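Local coordinates for petrobactin-binding protein YclQ (Bacillus subtilis subsp. subtilis str. 168, PDB 3GFV) that binds iron-free and ferric petrobactin and its precursor 3,4-dihydroxybenzoic acid, serving as the solute-binding protein of the ABC transporter YclNOPQ for ferric-petrobactin uptake, at residues N227-F232 / N257-K262. Residues are numbered along the deposited sequence; the frame is centred on the assembly and turned at random.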
loop_
_atom_site.group_PDB
_atom_site.type_symbol
_atom_site.label_atom_id
_atom_site.label_comp_id
_atom_site.label_asym_id
_atom_site.label_seq_id
_atom_site.Cartn_x
_atom_site.Cartn_y
_atom_site.Cartn_z
ATOM N N ASN A 227 -15.209 5.275 20.603
ATOM C CA ASN A 227 -16.208 6.152 19.975
ATOM C C ASN A 227 -15.675 7.065 18.843
ATOM O O ASN A 227 -15.812 8.296 18.871
ATOM C CB ASN A 227 -16.939 6.998 21.043
ATOM C CG ASN A 227 -18.152 7.724 20.475
ATOM O OD1 ASN A 227 -18.767 7.245 19.529
ATOM N ND2 ASN A 227 -18.502 8.897 21.059
ATOM N N PRO A 228 -15.091 6.465 17.806
ATOM C CA PRO A 228 -14.542 7.294 16.727
ATOM C C PRO A 228 -15.650 7.973 15.921
ATOM O O PRO A 228 -16.722 7.394 15.723
ATOM C CB PRO A 228 -13.843 6.261 15.824
ATOM C CG PRO A 228 -14.707 4.994 16.030
ATOM C CD PRO A 228 -14.988 5.021 17.533
ATOM N N ASP A 229 -15.392 9.184 15.446
ATOM C CA ASP A 229 -16.334 9.882 14.568
ATOM C C ASP A 229 -16.353 9.273 13.173
ATOM O O ASP A 229 -17.397 9.222 12.524
ATOM C CB ASP A 229 -15.922 11.354 14.469
ATOM C CG ASP A 229 -15.920 12.033 15.819
ATOM O OD1 ASP A 229 -16.924 11.852 16.542
ATOM O OD2 ASP A 229 -14.909 12.691 16.166
ATOM N N TYR A 230 -15.175 8.839 12.711
ATOM C CA TYR A 230 -15.014 8.159 11.421
ATOM C C TYR A 230 -14.359 6.809 11.631
ATOM O O TYR A 230 -13.421 6.684 12.412
ATOM C CB TYR A 230 -14.164 8.997 10.438
ATOM C CG TYR A 230 -14.910 10.214 9.988
ATOM C CD1 TYR A 230 -15.579 10.237 8.757
ATOM C CD2 TYR A 230 -15.022 11.320 10.831
ATOM C CE1 TYR A 230 -16.302 11.358 8.365
ATOM C CE2 TYR A 230 -15.754 12.435 10.449
ATOM C CZ TYR A 230 -16.385 12.451 9.217
ATOM O OH TYR A 230 -17.116 13.565 8.850
ATOM N N LEU A 231 -14.868 5.792 10.942
ATOM C CA LEU A 231 -14.330 4.444 11.091
ATOM C C LEU A 231 -13.883 3.928 9.720
ATOM O O LEU A 231 -14.699 3.738 8.822
ATOM C CB LEU A 231 -15.377 3.515 11.716
ATOM C CG LEU A 231 -14.930 2.057 11.940
ATOM C CD1 LEU A 231 -13.802 1.964 12.949
ATOM C CD2 LEU A 231 -16.134 1.218 12.428
ATOM N N PHE A 232 -12.578 3.734 9.577
ATOM C CA PHE A 232 -11.992 3.254 8.328
ATOM C C PHE A 232 -11.804 1.754 8.437
ATOM O O PHE A 232 -11.123 1.282 9.352
ATOM C CB PHE A 232 -10.646 3.936 8.106
ATOM C CG PHE A 232 -10.752 5.418 7.908
ATOM C CD1 PHE A 232 -10.914 5.946 6.633
ATOM C CD2 PHE A 232 -10.709 6.284 8.998
ATOM C CE1 PHE A 232 -11.002 7.334 6.429
ATOM C CE2 PHE A 232 -10.802 7.674 8.804
ATOM C CZ PHE A 232 -10.972 8.188 7.528
ATOM N N ASN A 257 -24.479 2.633 18.536
ATOM C CA ASN A 257 -24.413 4.022 18.964
ATOM C C ASN A 257 -23.070 4.730 18.800
ATOM O O ASN A 257 -22.955 5.906 19.161
ATOM C CB ASN A 257 -24.886 4.170 20.418
ATOM C CG ASN A 257 -26.314 3.765 20.584
ATOM O OD1 ASN A 257 -27.127 4.024 19.701
ATOM N ND2 ASN A 257 -26.637 3.106 21.704
ATOM N N VAL A 258 -22.065 4.043 18.247
ATOM C CA VAL A 258 -20.781 4.684 17.968
ATOM C C VAL A 258 -21.013 5.810 16.941
ATOM O O VAL A 258 -21.737 5.621 15.971
ATOM C CB VAL A 258 -19.732 3.649 17.445
ATOM C CG1 VAL A 258 -18.494 4.345 16.867
ATOM C CG2 VAL A 258 -19.306 2.687 18.561
ATOM N N ASN A 259 -20.403 6.968 17.159
ATOM C CA ASN A 259 -20.563 8.094 16.235
ATOM C C ASN A 259 -20.454 7.677 14.763
ATOM O O ASN A 259 -21.376 7.905 13.973
ATOM C CB ASN A 259 -19.564 9.194 16.571
ATOM C CG ASN A 259 -19.952 9.963 17.823
ATOM O OD1 ASN A 259 -20.974 9.679 18.452
ATOM N ND2 ASN A 259 -19.135 10.924 18.199
ATOM N N ALA A 260 -19.337 7.047 14.400
ATOM C CA ALA A 260 -19.118 6.669 13.004
ATOM C C ALA A 260 -20.254 5.800 12.450
ATOM O O ALA A 260 -20.635 5.920 11.281
ATOM C CB ALA A 260 -17.783 5.943 12.843
ATOM N N VAL A 261 -20.786 4.923 13.291
ATOM C CA VAL A 261 -21.851 4.032 12.852
ATOM C C VAL A 261 -23.191 4.769 12.717
ATOM O O VAL A 261 -23.811 4.740 11.648
ATOM C CB VAL A 261 -21.976 2.799 13.756
ATOM C CG1 VAL A 261 -23.156 1.922 13.328
ATOM C CG2 VAL A 261 -20.704 2.001 13.720
ATOM N N LYS A 262 -23.634 5.442 13.770
ATOM C CA LYS A 262 -24.959 6.044 13.698
ATOM C C LYS A 262 -25.026 7.234 12.740
ATOM O O LYS A 262 -26.081 7.516 12.195
ATOM C CB LYS A 262 -25.487 6.422 15.073
ATOM C CG LYS A 262 -24.635 7.371 15.836
ATOM C CD LYS A 262 -25.238 7.533 17.232
ATOM C CE LYS A 262 -24.713 8.762 17.926
ATOM N NZ LYS A 262 -25.733 9.235 18.916
#
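Asn227 OD1 accepts a hydrogen bond from Asn259 N at 2.9 Å, almost straight (178°), so a side chain from another part of the chain serves an amide at the start of helix 259-262, just after the N-cap residue Val258. With CG anti to the backbone N (chi1 -169°), Asn227 swings its amide to that end; its positive phi, where a helix has just ended, is well tolerated by asparagine. The next amide, Ala260 N, donates to Pro228 O at 3.0 Å. Asn259 ND2 donates to Asp229 OD1 at 2.9 Å, carboxylate and amide nearly coplanar, while Asp229 OD2 accepts from Asn173 N: a carboxylate can take a donor at each oxygen. Small Ala260 also brings its CA within 3.1 Å of Asp229 O in a CA-H...O contact.

Among apolar pairs, Ala260 CB lies 3.6 Å from Leu231 CB, and the Pro228 ring and branched Val258 present hydrocarbon to each other, CD against CG1.

In this periplasmic binding protein fold the chain passes from strand 230-235 through helices to its parallel neighbour 266-268; the contact packs the last helix of that connection against the start of the first strand, whose other side pairs with strand 173-180.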